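Capsular polysaccharide export system protein KpsC (Thermosulfurimonas dismutans, PDB 6MGD) acts as a glycosyltransferase that adds beta-(2,7)-linked Kdo residues, probably while building the conserved glycolipid anchor of Gram-negative bacterial capsules. Local coordinates at residues E2-Y7 against R45-G50; I14-R19 against S84-L89; K18-T23 against Y297-S302; Y67-G72 against L89-I94. All coordinates share one frame; numbering follows the deposited sequence.

Contact 1: residues E2-Y7 against R45-G50; sequences EDFYTY and RLLVWG
Arg-45 lays its aliphatic arm across the ring of Phe-4, and its CD stands 3.7 Å from the ring centroid in a CH-pi contact over the face, shifted toward the rim. An extended chain (chi2 175°) carries that methylene over the ring. Beyond it, Arg-45 NH2 is 3.8 Å from Asp-3 OD1; this long salt bridge is charge attraction alone, because the oxygen lies well out of the guanidinium plane. Leu-47 presses the same phenyl from farther along the strand, CD2 to Phe-4 CD2 at 3.6 Å. Were Phe-4 an alanine, Arg-45 CD and Leu-47 CD2 would probably lose the ring they rest on. Strands 4-7 and 44-49 are parallel neighbours in the mixed sheet, with helix 11-20 on the Thr-6 and Leu-47 face and helix 31-41 on the Tyr-5 and Leu-46 face, an alpha/beta layering consistent with the GT-B clan. Tyr-7 N donates to Leu-47 O at 2.7 Å. Tyr-7 CB meets Leu-46 CD1 at 3.7 Å, while the tyrosine ring lies alongside Val-48, CD1 to CG2 at 3.8 Å, and its hydroxyl bonds to Glu-56. One water joins Tyr-7 O to Trp-49 N.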
# COMPACT_ATOMS: atom_id res chain seq x y z
N GLU A 2 12.77 27.74 2.11
CA GLU A 2 11.45 27.85 1.49
C GLU A 2 11.27 26.77 0.42
O GLU A 2 10.86 27.06 -0.70
CB GLU A 2 11.25 29.24 0.89
CG GLU A 2 12.46 29.78 0.15
CD GLU A 2 12.71 31.25 0.46
OE1 GLU A 2 12.41 31.68 1.60
OE2 GLU A 2 13.20 31.97 -0.43
N ASP A 3 11.57 25.53 0.79
CA ASP A 3 11.56 24.44 -0.18
C ASP A 3 10.20 23.74 -0.26
O ASP A 3 9.66 23.58 -1.36
CB ASP A 3 12.65 23.42 0.17
CG ASP A 3 13.73 23.36 -0.89
OD1 ASP A 3 13.64 24.11 -1.88
OD2 ASP A 3 14.68 22.57 -0.73
N PHE A 4 9.64 23.31 0.87
CA PHE A 4 8.41 22.54 0.87
C PHE A 4 7.35 23.19 1.76
O PHE A 4 7.67 23.83 2.76
CB PHE A 4 8.65 21.10 1.33
CG PHE A 4 9.23 20.22 0.26
CD1 PHE A 4 10.60 20.17 0.05
CD2 PHE A 4 8.40 19.43 -0.52
CE1 PHE A 4 11.13 19.36 -0.93
CE2 PHE A 4 8.93 18.62 -1.51
CZ PHE A 4 10.30 18.58 -1.71
N TYR A 5 6.10 22.99 1.37
CA TYR A 5 4.94 23.44 2.13
C TYR A 5 3.97 22.28 2.29
O TYR A 5 3.88 21.40 1.43
CB TYR A 5 4.24 24.62 1.45
CG TYR A 5 5.08 25.87 1.40
CD1 TYR A 5 5.04 26.80 2.44
CD2 TYR A 5 5.91 26.13 0.32
CE1 TYR A 5 5.80 27.94 2.40
CE2 TYR A 5 6.69 27.27 0.28
CZ TYR A 5 6.63 28.18 1.32
OH TYR A 5 7.39 29.32 1.28
N THR A 6 3.26 22.27 3.41
CA THR A 6 2.27 21.24 3.69
C THR A 6 0.86 21.79 3.49
O THR A 6 0.60 22.98 3.65
CB THR A 6 2.41 20.72 5.13
OG1 THR A 6 2.31 21.80 6.05
CG2 THR A 6 3.76 20.02 5.30
N TYR A 7 -0.06 20.89 3.12
CA TYR A 7 -1.44 21.24 2.83
C TYR A 7 -2.35 20.56 3.84
O TYR A 7 -2.57 19.35 3.77
CB TYR A 7 -1.81 20.85 1.40
CG TYR A 7 -3.18 21.32 0.96
CD1 TYR A 7 -4.25 20.45 0.89
CD2 TYR A 7 -3.39 22.65 0.60
CE1 TYR A 7 -5.50 20.87 0.49
CE2 TYR A 7 -4.63 23.09 0.20
CZ TYR A 7 -5.68 22.20 0.14
OH TYR A 7 -6.93 22.63 -0.26
N ARG A 45 6.44 23.95 -3.73
CA ARG A 45 6.35 22.51 -3.52
C ARG A 45 5.35 22.27 -2.41
O ARG A 45 5.59 22.63 -1.25
CB ARG A 45 7.71 21.92 -3.17
CG ARG A 45 8.72 21.92 -4.31
CD ARG A 45 10.07 21.43 -3.81
NE ARG A 45 10.93 20.96 -4.90
CZ ARG A 45 11.84 21.70 -5.52
NH1 ARG A 45 12.57 21.18 -6.49
NH2 ARG A 45 12.02 22.97 -5.16
N LEU A 46 4.22 21.65 -2.75
CA LEU A 46 3.15 21.40 -1.79
C LEU A 46 3.17 19.93 -1.38
O LEU A 46 3.25 19.04 -2.23
CB LEU A 46 1.79 21.76 -2.39
CG LEU A 46 0.60 21.75 -1.42
CD1 LEU A 46 0.80 22.80 -0.34
CD2 LEU A 46 -0.71 21.97 -2.17
N LEU A 47 3.09 19.69 -0.07
CA LEU A 47 2.97 18.35 0.48
C LEU A 47 1.51 18.10 0.83
O LEU A 47 0.95 18.77 1.70
CB LEU A 47 3.86 18.17 1.71
CG LEU A 47 5.36 18.24 1.45
CD1 LEU A 47 6.16 18.10 2.75
CD2 LEU A 47 5.78 17.18 0.45
N VAL A 48 0.89 17.14 0.14
CA VAL A 48 -0.50 16.78 0.38
C VAL A 48 -0.54 15.32 0.80
O VAL A 48 0.34 14.53 0.46
CB VAL A 48 -1.39 17.04 -0.86
CG1 VAL A 48 -1.26 15.92 -1.87
CG2 VAL A 48 -2.84 17.24 -0.45
N TRP A 49 -1.58 14.96 1.55
CA TRP A 49 -1.71 13.62 2.11
C TRP A 49 -2.73 12.82 1.31
O TRP A 49 -3.91 13.19 1.27
CB TRP A 49 -2.11 13.67 3.58
CG TRP A 49 -2.17 12.31 4.20
CD1 TRP A 49 -3.27 11.52 4.34
CD2 TRP A 49 -1.06 11.57 4.73
NE1 TRP A 49 -2.92 10.34 4.94
CE2 TRP A 49 -1.57 10.34 5.19
CE3 TRP A 49 0.31 11.83 4.86
CZ2 TRP A 49 -0.76 9.37 5.78
CZ3 TRP A 49 1.11 10.87 5.45
CH2 TRP A 49 0.57 9.65 5.90
N GLY A 50 -2.28 11.73 0.70
CA GLY A 50 -3.19 10.82 0.05
C GLY A 50 -3.96 11.49 -1.07
O GLY A 50 -3.40 12.21 -1.90
O HOH W 1 -2.97 16.81 2.69

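Contact 2: residues I14-R19 against S84-L89; sequences IRIIKR and SIPISL
The helical segment 14-19 faces a loop that runs into a strand at Ser-88, and the backbones come closest at Ile-16 and Ile-85, whose CA atoms are 7.4 Å apart. Farther along, Ile-17 lies across from Leu-89, already in the strand. This is a helix-on-sheet contact of an alpha/beta layer: helix 11-20, which joins strands 4-7 and 24-28 in a beta-alpha-beta unit, also reaches across to the later strand 88-92 and the loop leading into it. No hydrogen bond crosses the gap, so side chains do all the joining. Ile-16 points at the loop and meets Pro-86 at about a right angle, with CG2 at 3.8 Å from Pro-86 CD and its CD1 methyl closing on the same carbon. Just before the proline in sequence, Ile-85 slides past Ile-16 in the opposite direction. Ile-17 starts out turned from the strand, but the bend at chi2 (-52°) swings its CD1 back until it lies 3.7 Å from Leu-89 CD2. The same methyl packs on Leu-69, so it sits over two neighbouring strands. Leu-89 is held in turn by backbone bonding to Met-299 in the next strand. The Arg-19 chain crosses the end of Ile-85 at about a right angle; its bend at chi3 (46°) sets NE near that methyl too, and Arg-19 CD lies 3.8 Å from Ile-85 CD1.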
# COMPACT_ATOMS: atom_id res chain seq x y z
N ILE A 14 2.88 17.35 10.95
CA ILE A 14 3.94 18.22 10.43
C ILE A 14 5.29 17.82 11.00
O ILE A 14 6.29 17.71 10.28
CB ILE A 14 3.61 19.69 10.72
CG1 ILE A 14 2.41 20.15 9.89
CG2 ILE A 14 4.82 20.57 10.43
CD1 ILE A 14 2.03 21.59 10.11
N ARG A 15 5.34 17.59 12.32
CA ARG A 15 6.60 17.18 12.95
C ARG A 15 7.09 15.85 12.40
O ARG A 15 8.30 15.67 12.19
CB ARG A 15 6.41 17.10 14.46
CG ARG A 15 6.01 18.41 15.11
CD ARG A 15 5.99 18.28 16.62
NE ARG A 15 7.28 17.86 17.14
CZ ARG A 15 7.48 17.47 18.40
NH1 ARG A 15 6.48 17.44 19.26
NH2 ARG A 15 8.70 17.10 18.79
N ILE A 16 6.18 14.91 12.15
CA ILE A 16 6.56 13.63 11.56
C ILE A 16 7.12 13.84 10.16
O ILE A 16 8.16 13.27 9.80
CB ILE A 16 5.36 12.67 11.54
CG1 ILE A 16 4.97 12.28 12.97
CG2 ILE A 16 5.67 11.44 10.70
CD1 ILE A 16 3.92 11.19 13.02
N ILE A 17 6.44 14.65 9.35
CA ILE A 17 6.88 14.88 7.98
C ILE A 17 8.24 15.57 7.97
O ILE A 17 9.09 15.30 7.11
CB ILE A 17 5.82 15.69 7.21
CG1 ILE A 17 4.55 14.86 7.05
CG2 ILE A 17 6.35 16.13 5.86
CD1 ILE A 17 4.79 13.50 6.45
N LYS A 18 8.48 16.46 8.94
CA LYS A 18 9.74 17.19 9.00
C LYS A 18 10.93 16.26 9.19
O LYS A 18 12.06 16.65 8.87
CB LYS A 18 9.68 18.24 10.10
CG LYS A 18 10.67 19.37 9.93
CD LYS A 18 10.31 20.55 10.82
CE LYS A 18 8.90 21.04 10.54
NZ LYS A 18 8.53 22.22 11.37
N ARG A 19 10.71 15.05 9.72
CA ARG A 19 11.79 14.07 9.78
C ARG A 19 12.28 13.70 8.39
O ARG A 19 13.48 13.51 8.17
CB ARG A 19 11.32 12.82 10.53
CG ARG A 19 10.88 13.08 11.96
CD ARG A 19 10.25 11.84 12.57
NE ARG A 19 11.04 10.64 12.32
CZ ARG A 19 12.12 10.29 13.02
NH1 ARG A 19 12.77 9.17 12.72
NH2 ARG A 19 12.55 11.05 14.02
N SER A 84 4.12 3.30 14.77
CA SER A 84 3.42 4.42 15.38
C SER A 84 4.08 5.73 14.97
O SER A 84 3.43 6.62 14.43
CB SER A 84 3.40 4.26 16.90
OG SER A 84 2.86 3.01 17.27
N ILE A 85 5.38 5.85 15.25
CA ILE A 85 6.22 6.88 14.63
C ILE A 85 6.82 6.28 13.38
O ILE A 85 7.67 5.37 13.48
CB ILE A 85 7.30 7.39 15.60
CG1 ILE A 85 8.35 8.21 14.86
CG2 ILE A 85 7.91 6.24 16.41
CD1 ILE A 85 7.81 9.49 14.24
N PRO A 86 6.40 6.70 12.18
CA PRO A 86 6.75 5.95 10.97
C PRO A 86 8.25 5.91 10.73
O PRO A 86 8.96 6.92 10.86
CB PRO A 86 6.02 6.72 9.86
CG PRO A 86 4.93 7.47 10.56
CD PRO A 86 5.50 7.82 11.90
N ILE A 87 8.74 4.72 10.37
CA ILE A 87 10.11 4.59 9.89
C ILE A 87 10.18 4.76 8.37
O ILE A 87 11.25 5.07 7.84
CB ILE A 87 10.72 3.24 10.32
CG1 ILE A 87 12.24 3.29 10.24
CG2 ILE A 87 10.17 2.11 9.46
CD1 ILE A 87 12.92 2.08 10.84
N SER A 88 9.06 4.58 7.67
CA SER A 88 9.01 4.69 6.23
C SER A 88 7.93 5.69 5.83
O SER A 88 6.87 5.76 6.46
CB SER A 88 8.72 3.34 5.57
OG SER A 88 8.85 3.41 4.16
N LEU A 89 8.22 6.47 4.79
CA LEU A 89 7.27 7.43 4.25
C LEU A 89 7.30 7.33 2.73
O LEU A 89 8.36 7.12 2.13
CB LEU A 89 7.58 8.86 4.69
CG LEU A 89 6.57 9.93 4.28
CD1 LEU A 89 5.24 9.70 4.97
CD2 LEU A 89 7.10 11.32 4.57

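Contact 3: residues K18-T23 against Y297-S302; sequences KRFFPT and YPMYVS
Apolar contact makes up most of this joint, and Phe-20 and Val-301 form its middle: the valine CG2 lies obliquely by the ring, 3.5 Å from Phe-20 CD2, with CB reaching CE2 just beyond. Met-299 fills the space next to them. Its chain is bent at the end (chi3 -63°), which tucks the terminal methyl between two phenylalanines, CE being 3.8 Å from Phe-20 CB and an equal 3.8 Å from Phe-21 CZ. Sulfur takes part as well: Met-299 SD is 5.0 Å from the Phe-21 ring centroid, a Met-aromatic contact approached obliquely, 33° off the ring normal. Phe-21 also meets Phe-4, so the thioether is tied into a larger aromatic group. The polar part is small. Arg-19 NH1 gives a weak hydrogen bond to Ser-302 O, 2.9 Å long and bent to 130° at the hydrogen, with the carbonyl at the guanidinium edge. On its way the same NH1 passes Val-301 CG1. The end of helix 11-20 and the edge strand 298-300, some 270 residues apart in sequence, are thus joined chiefly by hydrophobic burial, and the single weak hydrogen bond probably adds little directional hold.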
# COMPACT_ATOMS: atom_id res chain seq x y z
N LYS A 18 8.48 16.46 8.94
CA LYS A 18 9.74 17.19 9.00
C LYS A 18 10.93 16.26 9.19
O LYS A 18 12.06 16.65 8.87
CB LYS A 18 9.68 18.24 10.10
CG LYS A 18 10.67 19.37 9.93
CD LYS A 18 10.31 20.55 10.82
CE LYS A 18 8.90 21.04 10.54
NZ LYS A 18 8.53 22.22 11.37
N ARG A 19 10.71 15.05 9.72
CA ARG A 19 11.79 14.07 9.78
C ARG A 19 12.28 13.70 8.39
O ARG A 19 13.48 13.51 8.17
CB ARG A 19 11.32 12.82 10.53
CG ARG A 19 10.88 13.08 11.96
CD ARG A 19 10.25 11.84 12.57
NE ARG A 19 11.04 10.64 12.32
CZ ARG A 19 12.12 10.29 13.02
NH1 ARG A 19 12.77 9.17 12.72
NH2 ARG A 19 12.55 11.05 14.02
N PHE A 20 11.35 13.60 7.43
CA PHE A 20 11.70 13.26 6.06
C PHE A 20 11.95 14.48 5.19
O PHE A 20 12.77 14.42 4.27
CB PHE A 20 10.59 12.41 5.44
CG PHE A 20 10.31 11.14 6.19
CD1 PHE A 20 9.49 11.14 7.30
CD2 PHE A 20 10.87 9.94 5.78
CE1 PHE A 20 9.24 9.97 8.00
CE2 PHE A 20 10.63 8.77 6.47
CZ PHE A 20 9.81 8.78 7.58
N PHE A 21 11.28 15.60 5.48
CA PHE A 21 11.48 16.86 4.78
C PHE A 21 11.89 17.90 5.82
O PHE A 21 11.03 18.60 6.38
CB PHE A 21 10.23 17.29 4.03
CG PHE A 21 9.76 16.30 3.01
CD1 PHE A 21 10.25 16.33 1.71
CD2 PHE A 21 8.83 15.32 3.34
CE1 PHE A 21 9.82 15.42 0.77
CE2 PHE A 21 8.40 14.41 2.41
CZ PHE A 21 8.90 14.45 1.12
N PRO A 22 13.18 18.04 6.11
CA PRO A 22 13.61 19.02 7.12
C PRO A 22 13.42 20.47 6.69
O PRO A 22 13.57 21.36 7.54
CB PRO A 22 15.10 18.70 7.32
CG PRO A 22 15.52 18.09 6.02
CD PRO A 22 14.32 17.32 5.52
N THR A 23 13.11 20.73 5.42
CA THR A 23 12.94 22.08 4.92
C THR A 23 11.47 22.50 4.84
O THR A 23 11.14 23.45 4.13
CB THR A 23 13.59 22.22 3.54
OG1 THR A 23 12.92 21.36 2.61
CG2 THR A 23 15.06 21.84 3.61
N TYR A 297 10.90 3.13 -3.97
CA TYR A 297 9.75 4.03 -3.88
C TYR A 297 9.67 4.76 -2.55
O TYR A 297 9.56 6.00 -2.55
CB TYR A 297 8.47 3.25 -4.19
CG TYR A 297 7.21 4.07 -4.23
CD1 TYR A 297 7.08 5.16 -5.10
CD2 TYR A 297 6.12 3.74 -3.44
CE1 TYR A 297 5.92 5.90 -5.15
CE2 TYR A 297 4.94 4.47 -3.49
CZ TYR A 297 4.85 5.55 -4.34
OH TYR A 297 3.69 6.29 -4.39
N PRO A 298 9.71 4.09 -1.39
CA PRO A 298 9.52 4.81 -0.13
C PRO A 298 10.83 5.29 0.47
O PRO A 298 11.91 4.74 0.22
CB PRO A 298 8.86 3.76 0.78
CG PRO A 298 9.02 2.42 0.05
CD PRO A 298 9.90 2.66 -1.13
N MET A 299 10.72 6.34 1.28
CA MET A 299 11.84 6.82 2.08
C MET A 299 11.92 6.05 3.39
O MET A 299 10.94 5.45 3.85
CB MET A 299 11.71 8.32 2.36
CG MET A 299 11.77 9.19 1.12
SD MET A 299 11.48 10.94 1.46
CE MET A 299 9.79 10.89 2.06
N TYR A 300 13.11 6.05 3.99
CA TYR A 300 13.33 5.41 5.28
C TYR A 300 14.22 6.31 6.13
O TYR A 300 15.31 6.69 5.69
CB TYR A 300 13.96 4.03 5.13
CG TYR A 300 13.12 3.03 4.35
CD1 TYR A 300 13.32 2.84 2.99
CD2 TYR A 300 12.14 2.27 4.98
CE1 TYR A 300 12.56 1.93 2.27
CE2 TYR A 300 11.38 1.35 4.28
CZ TYR A 300 11.60 1.19 2.92
OH TYR A 300 10.84 0.28 2.21
N VAL A 301 13.77 6.64 7.33
CA VAL A 301 14.53 7.44 8.28
C VAL A 301 14.64 6.67 9.58
O VAL A 301 13.64 6.16 10.10
CB VAL A 301 13.88 8.82 8.52
CG1 VAL A 301 14.49 9.50 9.73
CG2 VAL A 301 14.04 9.70 7.28
N SER A 302 15.86 6.59 10.11
CA SER A 302 16.11 5.84 11.34
C SER A 302 15.34 6.43 12.51
O SER A 302 15.27 7.65 12.68
CB SER A 302 17.61 5.83 11.66
OG SER A 302 17.85 5.31 12.95

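Contact 4: residues Y67-G72 against L89-I94; sequences YRLEDG and LVADPI
Strands 64-71 and 88-92 run antiparallel where the mixed sheet changes direction, and Arg-68 with Asp-92 and Glu-70 with Val-90 are the two hydrogen-bonded pairs that join them. The first pair is nearly straight at its hydrogens: Arg-68 N donates to Asp-92 O at 2.8 Å and Asp-92 N returns to Arg-68 O at 3.1 Å. In the second, Val-90 N reaches Glu-70 O at 2.8 Å. Between them Leu-69 and Ala-91 make a non-hydrogen-bonded pair on the face covered by helix 11-20, and Leu-69 CD2 closes on Ala-91 CB at 3.7 Å. At the far end the Tyr-67 ring leans obliquely on the proline, CE2 to Pro-93 CB at 3.6 Å, while it also packs edge-to-face with Phe-4. A glycine in place of Tyr-67 would probably leave Pro-93 uncovered on that side and Phe-4 without its edge-to-face partner. Asp-92 ends the strand: OD1 accepts from Ile-94 N at 2.9 Å in an Asx turn and also from Gly-95, while OD2 takes Tyr-297 OH and Tyr-105 N. Asp-92 and Arg-68 point to the same face of the sheet, where the charge of Arg-68 pairs with Glu-54. The alternation of hydrogen-bonded and non-hydrogen-bonded pairs is that of an antiparallel strand pair, here set in a mixed alpha/beta sheet.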
# COMPACT_ATOMS: atom_id res chain seq x y z
N TYR A 67 3.36 16.83 -4.10
CA TYR A 67 3.81 15.53 -3.61
C TYR A 67 2.69 14.92 -2.79
O TYR A 67 2.20 15.55 -1.84
CB TYR A 67 5.08 15.67 -2.76
CG TYR A 67 6.32 16.03 -3.55
CD1 TYR A 67 6.58 17.34 -3.93
CD2 TYR A 67 7.24 15.05 -3.91
CE1 TYR A 67 7.71 17.66 -4.64
CE2 TYR A 67 8.38 15.36 -4.62
CZ TYR A 67 8.61 16.67 -4.99
OH TYR A 67 9.74 16.99 -5.70
N ARG A 68 2.27 13.71 -3.15
CA ARG A 68 1.23 13.00 -2.43
C ARG A 68 1.88 12.01 -1.47
O ARG A 68 2.57 11.08 -1.90
CB ARG A 68 0.28 12.30 -3.41
CG ARG A 68 -0.55 13.28 -4.21
CD ARG A 68 -1.39 12.61 -5.29
NE ARG A 68 -2.35 13.55 -5.87
CZ ARG A 68 -2.08 14.41 -6.85
NH1 ARG A 68 -3.02 15.22 -7.30
NH2 ARG A 68 -0.86 14.46 -7.37
N LEU A 69 1.68 12.23 -0.17
CA LEU A 69 2.32 11.45 0.87
C LEU A 69 1.40 10.33 1.37
O LEU A 69 0.18 10.39 1.24
CB LEU A 69 2.73 12.35 2.04
CG LEU A 69 3.65 13.53 1.72
CD1 LEU A 69 4.02 14.28 2.98
CD2 LEU A 69 4.89 13.05 1.00
N GLU A 70 2.03 9.31 1.95
CA GLU A 70 1.33 8.17 2.52
C GLU A 70 2.33 7.37 3.34
O GLU A 70 3.55 7.48 3.13
CB GLU A 70 0.69 7.30 1.43
CG GLU A 70 -0.30 6.25 1.93
CD GLU A 70 -1.29 6.81 2.93
OE1 GLU A 70 -1.05 6.67 4.15
OE2 GLU A 70 -2.31 7.38 2.50
N ASP A 71 1.82 6.59 4.28
CA ASP A 71 2.68 5.74 5.10
C ASP A 71 3.41 4.73 4.23
O ASP A 71 2.95 4.35 3.15
CB ASP A 71 1.86 5.02 6.17
CG ASP A 71 1.30 5.97 7.21
OD1 ASP A 71 1.98 6.97 7.54
OD2 ASP A 71 0.17 5.73 7.70
N GLY A 72 4.57 4.30 4.71
CA GLY A 72 5.38 3.34 3.99
C GLY A 72 4.75 1.96 3.97
O GLY A 72 3.67 1.71 4.51
N LEU A 89 8.22 6.47 4.79
CA LEU A 89 7.27 7.43 4.25
C LEU A 89 7.30 7.33 2.73
O LEU A 89 8.36 7.12 2.13
CB LEU A 89 7.58 8.86 4.69
CG LEU A 89 6.57 9.93 4.28
CD1 LEU A 89 5.24 9.70 4.97
CD2 LEU A 89 7.10 11.32 4.57
N VAL A 90 6.13 7.49 2.11
CA VAL A 90 5.98 7.47 0.66
C VAL A 90 5.75 8.90 0.18
O VAL A 90 4.83 9.58 0.66
CB VAL A 90 4.83 6.55 0.23
CG1 VAL A 90 4.34 6.92 -1.16
CG2 VAL A 90 5.28 5.09 0.26
N ALA A 91 6.57 9.35 -0.76
CA ALA A 91 6.46 10.69 -1.34
C ALA A 91 6.40 10.54 -2.85
O ALA A 91 7.42 10.32 -3.51
CB ALA A 91 7.63 11.58 -0.92
N ASP A 92 5.19 10.66 -3.41
CA ASP A 92 4.96 10.43 -4.83
C ASP A 92 4.72 11.77 -5.52
O ASP A 92 3.73 12.45 -5.22
CB ASP A 92 3.76 9.50 -5.02
CG ASP A 92 3.64 8.97 -6.44
OD1 ASP A 92 3.80 9.76 -7.40
OD2 ASP A 92 3.36 7.76 -6.60
N PRO A 93 5.60 12.20 -6.44
CA PRO A 93 5.41 13.49 -7.10
C PRO A 93 4.51 13.47 -8.32
O PRO A 93 4.23 14.54 -8.88
CB PRO A 93 6.85 13.86 -7.51
CG PRO A 93 7.49 12.54 -7.78
CD PRO A 93 6.89 11.57 -6.79
N ILE A 94 4.06 12.30 -8.77
CA ILE A 94 3.22 12.16 -9.95
C ILE A 94 1.79 11.79 -9.57
O ILE A 94 0.83 12.38 -10.07
CB ILE A 94 3.82 11.13 -10.93
CG1 ILE A 94 5.19 11.60 -11.42
CG2 ILE A 94 2.89 10.90 -12.10
CD1 ILE A 94 5.85 10.66 -12.41

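In the fold
All four contacts serve one six-stranded mixed sheet. Contacts 1 and 4, with centres about 11 Å apart, are stitched by backbone bonds between neighbouring strands 44-49 and 64-71, including Val-48 O to Leu-69 N at 2.7 Å. Contacts 2 and 3, about 7 Å apart, both start from helix 11-20 and end on neighbouring strands, where Leu-89 O lies 2.6 Å from Met-299 N. Leu-89 is common to contacts 2 and 4, and Asp-92 and Tyr-297 tie contact 4 to contact 3, with about 10 Å between their centres. Helix 11-20 also links contact 2 to contact 1: Ile-17 CG2 packs on Leu-47 CD1 at 3.7 Å.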